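Local coordinates for kelch repeat and BTB domain-containing protein A55 (Vaccinia virus WR, PDB 6I2M) that probably serves as a substrate-specific adapter of CUL3-containing E3 ubiquitin ligases, directing ubiquitination and proteasomal degradation of host proteins, at residues 42-46 with 100-104; 91-95 with 110-114; 154-160 with 190-195. All blocks are in the same frame, centred on the assembly; numbering follows the deposited sequence.

Contact 1 of 3, residues 42-46 with 100-104; sequences ASEYF and FLQIG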
loop_
_atom_site.group_PDB
_atom_site.type_symbol
_atom_site.label_atom_id
_atom_site.label_comp_id
_atom_site.label_asym_id
_atom_site.label_seq_id
_atom_site.Cartn_x
_atom_site.Cartn_y
_atom_site.Cartn_z
ATOM N N ALA A 42 6.821 2.862 7.017
ATOM C CA ALA A 42 8.001 3.102 6.183
ATOM C C ALA A 42 9.198 3.610 6.989
ATOM O O ALA A 42 10.312 3.123 6.789
ATOM C CB ALA A 42 7.667 4.073 5.063
ATOM N N SER A 43 8.972 4.587 7.886
ATOM C CA SER A 43 10.008 5.166 8.741
ATOM C C SER A 43 9.956 4.520 10.123
ATOM O O SER A 43 8.897 4.499 10.755
ATOM C CB SER A 43 9.841 6.681 8.835
ATOM O OG SER A 43 10.673 7.261 9.828
ATOM N N GLU A 44 11.097 3.980 10.583
ATOM C CA GLU A 44 11.188 3.321 11.885
ATOM C C GLU A 44 11.294 4.319 13.050
ATOM O O GLU A 44 11.077 3.928 14.198
ATOM C CB GLU A 44 12.319 2.286 11.900
ATOM C CG GLU A 44 12.013 1.071 12.762
ATOM C CD GLU A 44 12.949 -0.107 12.582
ATOM O OE1 GLU A 44 12.980 -0.682 11.470
ATOM O OE2 GLU A 44 13.641 -0.468 13.561
ATOM N N TYR A 45 11.590 5.610 12.750
ATOM C CA TYR A 45 11.668 6.693 13.740
ATOM C C TYR A 45 10.285 6.903 14.355
ATOM O O TYR A 45 10.166 6.928 15.580
ATOM C CB TYR A 45 12.177 8.003 13.096
ATOM C CG TYR A 45 12.324 9.162 14.061
ATOM C CD1 TYR A 45 11.301 10.093 14.227
ATOM C CD2 TYR A 45 13.495 9.344 14.790
ATOM C CE1 TYR A 45 11.428 11.157 15.119
ATOM C CE2 TYR A 45 13.635 10.408 15.680
ATOM C CZ TYR A 45 12.599 11.313 15.842
ATOM O OH TYR A 45 12.739 12.363 16.715
ATOM N N PHE A 46 9.249 7.038 13.498
ATOM C CA PHE A 46 7.851 7.213 13.895
ATOM C C PHE A 46 7.307 5.954 14.576
ATOM O O PHE A 46 6.482 6.069 15.482
ATOM C CB PHE A 46 6.983 7.596 12.686
ATOM C CG PHE A 46 7.286 8.954 12.096
ATOM C CD1 PHE A 46 8.140 9.083 11.008
ATOM C CD2 PHE A 46 6.701 10.103 12.616
ATOM C CE1 PHE A 46 8.415 10.339 10.457
ATOM C CE2 PHE A 46 6.975 11.360 12.064
ATOM C CZ PHE A 46 7.830 11.468 10.989
ATOM N N PHE A 100 18.377 9.976 9.185
ATOM C CA PHE A 100 17.931 10.353 10.527
ATOM C C PHE A 100 16.615 9.641 10.863
ATOM O O PHE A 100 16.519 9.002 11.912
ATOM C CB PHE A 100 17.780 11.887 10.642
ATOM C CG PHE A 100 17.147 12.377 11.926
ATOM C CD1 PHE A 100 15.786 12.652 11.990
ATOM C CD2 PHE A 100 17.911 12.555 13.074
ATOM C CE1 PHE A 100 15.198 13.084 13.180
ATOM C CE2 PHE A 100 17.323 12.992 14.263
ATOM C CZ PHE A 100 15.970 13.250 14.308
ATOM N N LEU A 101 15.612 9.752 9.967
ATOM C CA LEU A 101 14.292 9.135 10.130
ATOM C C LEU A 101 14.309 7.611 9.916
ATOM O O LEU A 101 13.330 6.937 10.236
ATOM C CB LEU A 101 13.241 9.822 9.237
ATOM C CG LEU A 101 12.918 11.289 9.566
ATOM C CD1 LEU A 101 12.336 12.000 8.361
ATOM C CD2 LEU A 101 11.980 11.407 10.766
ATOM N N GLN A 102 15.438 7.080 9.398
ATOM C CA GLN A 102 15.727 5.665 9.137
ATOM C C GLN A 102 14.670 4.965 8.263
ATOM O O GLN A 102 14.096 3.944 8.658
ATOM C CB GLN A 102 15.998 4.891 10.441
ATOM C CG GLN A 102 17.406 5.107 11.008
ATOM C CD GLN A 102 18.515 4.474 10.191
ATOM O OE1 GLN A 102 18.340 3.444 9.527
ATOM N NE2 GLN A 102 19.692 5.077 10.235
ATOM N N ILE A 103 14.442 5.519 7.061
ATOM C CA ILE A 103 13.539 4.953 6.058
ATOM C C ILE A 103 14.392 4.166 5.049
ATOM O O ILE A 103 15.162 4.760 4.288
ATOM C CB ILE A 103 12.545 5.983 5.421
ATOM C CG1 ILE A 103 11.833 5.389 4.175
ATOM C CG2 ILE A 103 13.210 7.339 5.124
ATOM C CD1 ILE A 103 10.604 6.101 3.692
ATOM N N GLY A 104 14.280 2.839 5.109
ATOM C CA GLY A 104 15.026 1.905 4.269
ATOM C C GLY A 104 14.754 2.019 2.784
ATOM O O GLY A 104 15.670 1.872 1.970
#
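Phe100 brings CE1 over one face of the Tyr45 ring, offset toward its rim. The rings meet obliquely, with planes inclined by 38° and centroids 5.2 Å apart; the closest carbons are Phe100 CZ and Tyr45 CE2, at 3.9 Å. Tyr45 holds CG anti to its N (chi1 -178°), which turns the ring toward helix 91-101. Its hydroxyl bonds a basic side chain of the chain of another protein, and Phe100 meets an aromatic side chain there edge-to-face. At Leu101 backbone and side chain work separately. The Leu101 carbonyl O accepts a hydrogen bond from Ser43 OG at 2.7 Å, the donor tilted 32° from the carbonyl plane, and a weak one from Tyr45 N at 3.3 Å. Methyl CD2 touches two rings, each obliquely, at 3.8 Å from Tyr45 CD1 and 3.7 Å from Phe46 CE1. The contact belongs to the BTB domain, the part of the protein responsible for binding CUL3, and the partner chain beside Tyr45 and Phe100 is probably that protein. Gln102, the first residue to leave the helix, has positive phi and turns the chain; its carbonyl O lies near the CB of Glu44, whose carboxylate forms salt bridges with the other protein. Ile103, at the N-cap position of the next helix, extends CD1 to within 3.8 Å of Ala42 CB. Both of these side chains also touch Ile79 of helix 69-79, while Ala42 packs on Leu7 of the second subunit.

Contact 2 of 3, residues 91-95 with 110-114; sequences VKYIL and CENYI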
loop_
_atom_site.group_PDB
_atom_site.type_symbol
_atom_site.label_atom_id
_atom_site.label_comp_id
_atom_site.label_asym_id
_atom_site.label_seq_id
_atom_site.Cartn_x
_atom_site.Cartn_y
_atom_site.Cartn_z
ATOM N N VAL A 91 19.251 15.466 -3.770
ATOM C CA VAL A 91 19.621 14.120 -3.275
ATOM C C VAL A 91 20.563 14.152 -2.058
ATOM O O VAL A 91 20.506 13.247 -1.221
ATOM C CB VAL A 91 20.172 13.170 -4.375
ATOM C CG1 VAL A 91 19.069 12.748 -5.336
ATOM C CG2 VAL A 91 21.362 13.773 -5.123
ATOM N N LYS A 92 21.415 15.189 -1.971
ATOM C CA LYS A 92 22.369 15.427 -0.890
ATOM C C LYS A 92 21.624 15.635 0.439
ATOM O O LYS A 92 22.037 15.095 1.466
ATOM C CB LYS A 92 23.218 16.664 -1.233
ATOM C CG LYS A 92 24.520 16.788 -0.456
ATOM C CD LYS A 92 25.278 18.046 -0.861
ATOM C CE LYS A 92 26.556 18.219 -0.081
ATOM N NZ LYS A 92 27.282 19.454 -0.476
ATOM N N TYR A 93 20.508 16.388 0.402
ATOM C CA TYR A 93 19.697 16.708 1.579
ATOM C C TYR A 93 18.618 15.663 1.884
ATOM O O TYR A 93 18.271 15.495 3.054
ATOM C CB TYR A 93 19.099 18.123 1.467
ATOM C CG TYR A 93 20.132 19.193 1.173
ATOM C CD1 TYR A 93 20.933 19.715 2.185
ATOM C CD2 TYR A 93 20.316 19.674 -0.120
ATOM C CE1 TYR A 93 21.893 20.690 1.918
ATOM C CE2 TYR A 93 21.274 20.649 -0.399
ATOM C CZ TYR A 93 22.060 21.155 0.623
ATOM O OH TYR A 93 23.002 22.118 0.353
ATOM N N ILE A 94 18.099 14.958 0.851
ATOM C CA ILE A 94 17.072 13.915 1.018
ATOM C C ILE A 94 17.669 12.682 1.728
ATOM O O ILE A 94 17.007 12.106 2.593
ATOM C CB ILE A 94 16.319 13.576 -0.310
ATOM C CG1 ILE A 94 15.610 14.833 -0.874
ATOM C CG2 ILE A 94 15.296 12.434 -0.111
ATOM C CD1 ILE A 94 15.218 14.770 -2.354
ATOM N N LEU A 95 18.930 12.322 1.405
ATOM C CA LEU A 95 19.639 11.196 2.020
ATOM C C LEU A 95 19.904 11.427 3.518
ATOM O O LEU A 95 19.716 10.499 4.307
ATOM C CB LEU A 95 20.945 10.881 1.256
ATOM C CG LEU A 95 21.804 9.709 1.767
ATOM C CD1 LEU A 95 21.168 8.364 1.456
ATOM C CD2 LEU A 95 23.189 9.758 1.176
ATOM N N CYS A 110 18.151 6.757 -2.814
ATOM C CA CYS A 110 19.045 7.917 -2.827
ATOM C C CYS A 110 20.493 7.499 -3.057
ATOM O O CYS A 110 21.166 8.114 -3.883
ATOM C CB CYS A 110 18.893 8.748 -1.557
ATOM S SG CYS A 110 17.367 9.718 -1.485
ATOM N N GLU A 111 20.967 6.452 -2.340
ATOM C CA GLU A 111 22.327 5.912 -2.463
ATOM C C GLU A 111 22.591 5.381 -3.873
ATOM O O GLU A 111 23.650 5.666 -4.433
ATOM C CB GLU A 111 22.595 4.814 -1.422
ATOM C CG GLU A 111 22.983 5.343 -0.051
ATOM C CD GLU A 111 23.463 4.310 0.953
ATOM O OE1 GLU A 111 22.913 3.185 0.975
ATOM O OE2 GLU A 111 24.387 4.638 1.732
ATOM N N ASN A 112 21.613 4.647 -4.453
ATOM C CA ASN A 112 21.696 4.088 -5.807
ATOM C C ASN A 112 21.793 5.177 -6.875
ATOM O O ASN A 112 22.514 4.992 -7.852
ATOM C CB ASN A 112 20.521 3.147 -6.096
ATOM C CG ASN A 112 20.539 1.837 -5.337
ATOM O OD1 ASN A 112 21.536 1.438 -4.719
ATOM N ND2 ASN A 112 19.422 1.129 -5.374
ATOM N N TYR A 113 21.086 6.312 -6.676
ATOM C CA TYR A 113 21.095 7.466 -7.584
ATOM C C TYR A 113 22.452 8.178 -7.533
ATOM O O TYR A 113 22.955 8.598 -8.577
ATOM C CB TYR A 113 19.954 8.441 -7.233
ATOM C CG TYR A 113 19.778 9.581 -8.217
ATOM C CD1 TYR A 113 20.439 10.793 -8.036
ATOM C CD2 TYR A 113 18.923 9.461 -9.309
ATOM C CE1 TYR A 113 20.273 11.850 -8.931
ATOM C CE2 TYR A 113 18.748 10.512 -10.210
ATOM C CZ TYR A 113 19.427 11.704 -10.017
ATOM O OH TYR A 113 19.260 12.744 -10.901
ATOM N N ILE A 114 23.028 8.324 -6.319
ATOM C CA ILE A 114 24.324 8.967 -6.075
ATOM C C ILE A 114 25.459 8.140 -6.703
ATOM O O ILE A 114 26.296 8.708 -7.403
ATOM C CB ILE A 114 24.530 9.293 -4.559
ATOM C CG1 ILE A 114 23.575 10.430 -4.110
ATOM C CG2 ILE A 114 25.994 9.650 -4.230
ATOM C CD1 ILE A 114 23.242 10.483 -2.605
#
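Leu95 and Cys110 meet where the backbones come nearest, with Leu95 CD1 3.8 Å from Cys110 CB. The contact between the helices is apolar, with no hydrogen bond across it. The two branches of Leu95 divide the work: CD1 also reaches Glu111 CG, while CD2 touches Ile114 CD1 at 3.9 Å. Farther toward the start of helix 91-101, Val91 CG2 lies beside Ile114 CG1, the two side chains running past each other in opposite directions. The segments are antiparallel at 150°, their axes 10.1 Å apart, and form a hairpin of consecutive helices, 91-101 and 104-116, in the BTB domain.

Sulfur and aromatic contacts lie along the same interface. Cys110 SG, anti to its carbonyl carbon (chi1 -74°), comes within 3.7 Å of Ile94 CG2. Val91 CG1 meets the Tyr113 ring obliquely, 3.6 Å from CD1, with the side chains crossing at about a right angle; Leu86 packs against both.

The polar group of Glu111 is engaged elsewhere: only the aliphatic part of its side chain touches Leu95, while OE2 accepts a hydrogen bond from Asn135. Ile138 of helix 136-147 packs on Leu95, Glu111 and Ile114.

Contact 3 of 3, residues 154-160 with 190-195; sequences INDENFK and KWLEST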
loop_
_atom_site.group_PDB
_atom_site.type_symbol
_atom_site.label_atom_id
_atom_site.label_comp_id
_atom_site.label_asym_id
_atom_site.label_seq_id
_atom_site.Cartn_x
_atom_site.Cartn_y
_atom_site.Cartn_z
ATOM N N ILE A 154 42.096 19.167 -9.956
ATOM C CA ILE A 154 43.024 20.143 -9.357
ATOM C C ILE A 154 42.741 21.580 -9.845
ATOM O O ILE A 154 43.084 22.542 -9.155
ATOM C CB ILE A 154 44.525 19.757 -9.504
ATOM C CG1 ILE A 154 44.945 19.578 -10.982
ATOM C CG2 ILE A 154 44.869 18.528 -8.653
ATOM C CD1 ILE A 154 46.417 19.852 -11.284
ATOM N N ASN A 155 42.095 21.706 -11.022
ATOM C CA ASN A 155 41.716 22.976 -11.646
ATOM C C ASN A 155 40.227 23.311 -11.416
ATOM O O ASN A 155 39.806 24.436 -11.702
ATOM C CB ASN A 155 42.043 22.950 -13.144
ATOM C CG ASN A 155 43.489 22.646 -13.450
ATOM O OD1 ASN A 155 44.378 23.491 -13.294
ATOM N ND2 ASN A 155 43.756 21.427 -13.895
ATOM N N ASP A 156 39.444 22.339 -10.894
ATOM C CA ASP A 156 38.010 22.464 -10.604
ATOM C C ASP A 156 37.737 23.471 -9.473
ATOM O O ASP A 156 38.603 23.694 -8.623
ATOM C CB ASP A 156 37.411 21.080 -10.272
ATOM C CG ASP A 156 35.895 21.009 -10.248
ATOM O OD1 ASP A 156 35.267 21.309 -11.288
ATOM O OD2 ASP A 156 35.336 20.634 -9.194
ATOM N N GLU A 157 36.536 24.084 -9.484
ATOM C CA GLU A 157 36.076 25.087 -8.515
ATOM C C GLU A 157 35.970 24.554 -7.080
ATOM O O GLU A 157 36.359 25.253 -6.143
ATOM C CB GLU A 157 34.718 25.673 -8.949
ATOM C CG GLU A 157 34.767 26.538 -10.196
ATOM C CD GLU A 157 33.409 27.009 -10.680
ATOM O OE1 GLU A 157 32.816 27.896 -10.024
ATOM O OE2 GLU A 157 32.938 26.493 -11.719
ATOM N N ASN A 158 35.443 23.323 -6.914
ATOM C CA ASN A 158 35.217 22.668 -5.620
ATOM C C ASN A 158 36.488 22.110 -4.941
ATOM O O ASN A 158 36.398 21.606 -3.818
ATOM C CB ASN A 158 34.156 21.567 -5.756
ATOM C CG ASN A 158 32.827 22.033 -6.306
ATOM O OD1 ASN A 158 32.097 22.810 -5.678
ATOM N ND2 ASN A 158 32.480 21.558 -7.492
ATOM N N PHE A 159 37.660 22.219 -5.603
ATOM C CA PHE A 159 38.948 21.728 -5.096
ATOM C C PHE A 159 39.428 22.423 -3.815
ATOM O O PHE A 159 40.115 21.795 -3.006
ATOM C CB PHE A 159 40.021 21.796 -6.194
ATOM C CG PHE A 159 41.293 21.032 -5.903
ATOM C CD1 PHE A 159 41.287 19.643 -5.817
ATOM C CD2 PHE A 159 42.501 21.697 -5.748
ATOM C CE1 PHE A 159 42.463 18.938 -5.549
ATOM C CE2 PHE A 159 43.678 20.989 -5.493
ATOM C CZ PHE A 159 43.650 19.617 -5.383
ATOM N N LYS A 160 39.058 23.705 -3.632
ATOM C CA LYS A 160 39.424 24.520 -2.468
ATOM C C LYS A 160 38.771 24.053 -1.155
ATOM O O LYS A 160 39.333 24.283 -0.082
ATOM C CB LYS A 160 39.147 26.018 -2.728
ATOM C CG LYS A 160 37.699 26.351 -3.104
ATOM C CD LYS A 160 37.510 27.833 -3.377
ATOM C CE LYS A 160 36.085 28.151 -3.754
ATOM N NZ LYS A 160 35.882 29.607 -3.965
ATOM N N LYS A 190 49.059 23.092 -6.463
ATOM C CA LYS A 190 47.743 23.545 -6.930
ATOM C C LYS A 190 46.731 23.696 -5.789
ATOM O O LYS A 190 45.864 24.569 -5.866
ATOM C CB LYS A 190 47.196 22.630 -8.038
ATOM C CG LYS A 190 47.810 22.883 -9.414
ATOM C CD LYS A 190 47.074 23.977 -10.195
ATOM C CE LYS A 190 47.686 24.242 -11.550
ATOM N NZ LYS A 190 47.338 23.188 -12.540
ATOM N N TRP A 191 46.849 22.862 -4.733
ATOM C CA TRP A 191 45.985 22.927 -3.551
ATOM C C TRP A 191 46.362 24.133 -2.693
ATOM O O TRP A 191 45.473 24.847 -2.228
ATOM C CB TRP A 191 46.045 21.623 -2.736
ATOM C CG TRP A 191 45.102 21.600 -1.566
ATOM C CD1 TRP A 191 43.758 21.376 -1.599
ATOM C CD2 TRP A 191 45.439 21.829 -0.191
ATOM N NE1 TRP A 191 43.235 21.444 -0.329
ATOM C CE2 TRP A 191 44.245 21.721 0.556
ATOM C CE3 TRP A 191 46.639 22.111 0.487
ATOM C CZ2 TRP A 191 44.214 21.884 1.946
ATOM C CZ3 TRP A 191 46.607 22.272 1.863
ATOM C CH2 TRP A 191 45.407 22.159 2.578
ATOM N N LEU A 192 47.679 24.375 -2.515
ATOM C CA LEU A 192 48.216 25.508 -1.754
ATOM C C LEU A 192 47.975 26.844 -2.475
ATOM O O LEU A 192 48.006 27.895 -1.834
ATOM C CB LEU A 192 49.714 25.310 -1.455
ATOM C CG LEU A 192 50.071 24.251 -0.405
ATOM C CD1 LEU A 192 51.452 23.684 -0.656
ATOM C CD2 LEU A 192 49.983 24.814 1.008
ATOM N N GLU A 193 47.725 26.798 -3.801
ATOM C CA GLU A 193 47.432 27.965 -4.638
ATOM C C GLU A 193 45.932 28.285 -4.621
ATOM O O GLU A 193 45.561 29.458 -4.665
ATOM C CB GLU A 193 47.916 27.740 -6.081
ATOM C CG GLU A 193 49.408 27.956 -6.275
ATOM C CD GLU A 193 49.822 29.351 -6.701
ATOM O OE1 GLU A 193 49.567 30.313 -5.942
ATOM O OE2 GLU A 193 50.419 29.478 -7.794
ATOM N N SER A 194 45.079 27.239 -4.558
ATOM C CA SER A 194 43.617 27.357 -4.531
ATOM C C SER A 194 43.082 27.747 -3.149
ATOM O O SER A 194 42.118 28.511 -3.068
ATOM C CB SER A 194 42.964 26.058 -4.996
ATOM O OG SER A 194 43.358 25.720 -6.316
ATOM N N THR A 195 43.696 27.217 -2.071
ATOM C CA THR A 195 43.299 27.484 -0.682
ATOM C C THR A 195 44.007 28.710 -0.088
ATOM O O THR A 195 43.435 29.377 0.777
ATOM C CB THR A 195 43.498 26.243 0.206
ATOM O OG1 THR A 195 44.879 25.881 0.219
ATOM C CG2 THR A 195 42.640 25.057 -0.225
#
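Phe159 overlaps Trp191 in an offset edge-to-face pair, with the edge of the indole directed at the phenyl face. The planes stand at 89°, and the centroids of the phenyl and the five-membered ring are 5.5 Å apart. The phenyl also reaches the start of the tryptophan side chain, Phe159 CE2 lying 3.7 Å from Trp191 CB. CG of Phe159 is anti to the backbone N (chi1 -166°), which swings the ring toward helix 184-195. Ile154 CA sits over the centre of the opposite phenyl face, so the ring is held between the loop backbone and the indole.

One hydrogen bond joins the segments. Lys190 bends at chi2 and chi4, and its NZ donates to Asn155 OD1 at 3.1 Å, tilted 23° from the amide carbonyl plane. On the way its aliphatic chain crosses Ile154 at about a right angle, with Lys190 CG 3.8 Å from Ile154 CD1.

Farther along the helix, Ser194 OG returns to Lys190 O at 2.8 Å, and Thr195 OG1 does likewise to Trp191 O at 2.7 Å. Each carbonyl also takes the usual helical N-H, so each is gripped by two donors; at Trp191 O they arrive from opposite faces of the carbonyl plane. Thr195 CG2 lies over one indole face, toward its rim, and approaches Lys160 O, at 3.4 Å.

This part of the chain belongs to the BACK domain, the region that follows BTB in such adapters. Trp191 NE1 is hydrogen-bonded to Leu162 O, a little farther along the same loop. Helix 164-171 presents Met167 to both Phe159 and Trp191, while Asp156 and Asn158 rest on Ile124 of helix 120-132, so the loop lies between that helix and helix 184-195.

Overall arrangement
From the N terminus, segment 42-46 opens contact 1, which closes at 100-104 around a loop that includes strand 61-63 and helix 69-79. Contact 2 opens within that loop, at 91-95, and closes beyond it at 110-114, so the two cross. They share helix 91-101: its C-terminal end meets the start of helix 44-49, and its N-terminal end packs against helix 104-116, the contact centres being about 15 Å apart. Contact 3 follows in series and ties the loop between helices 150-153 and 164-171 to helix 184-195 in the BACK region. Its centre lies about 38 Å from that of contact 1 and about 26 Å from that of contact 2.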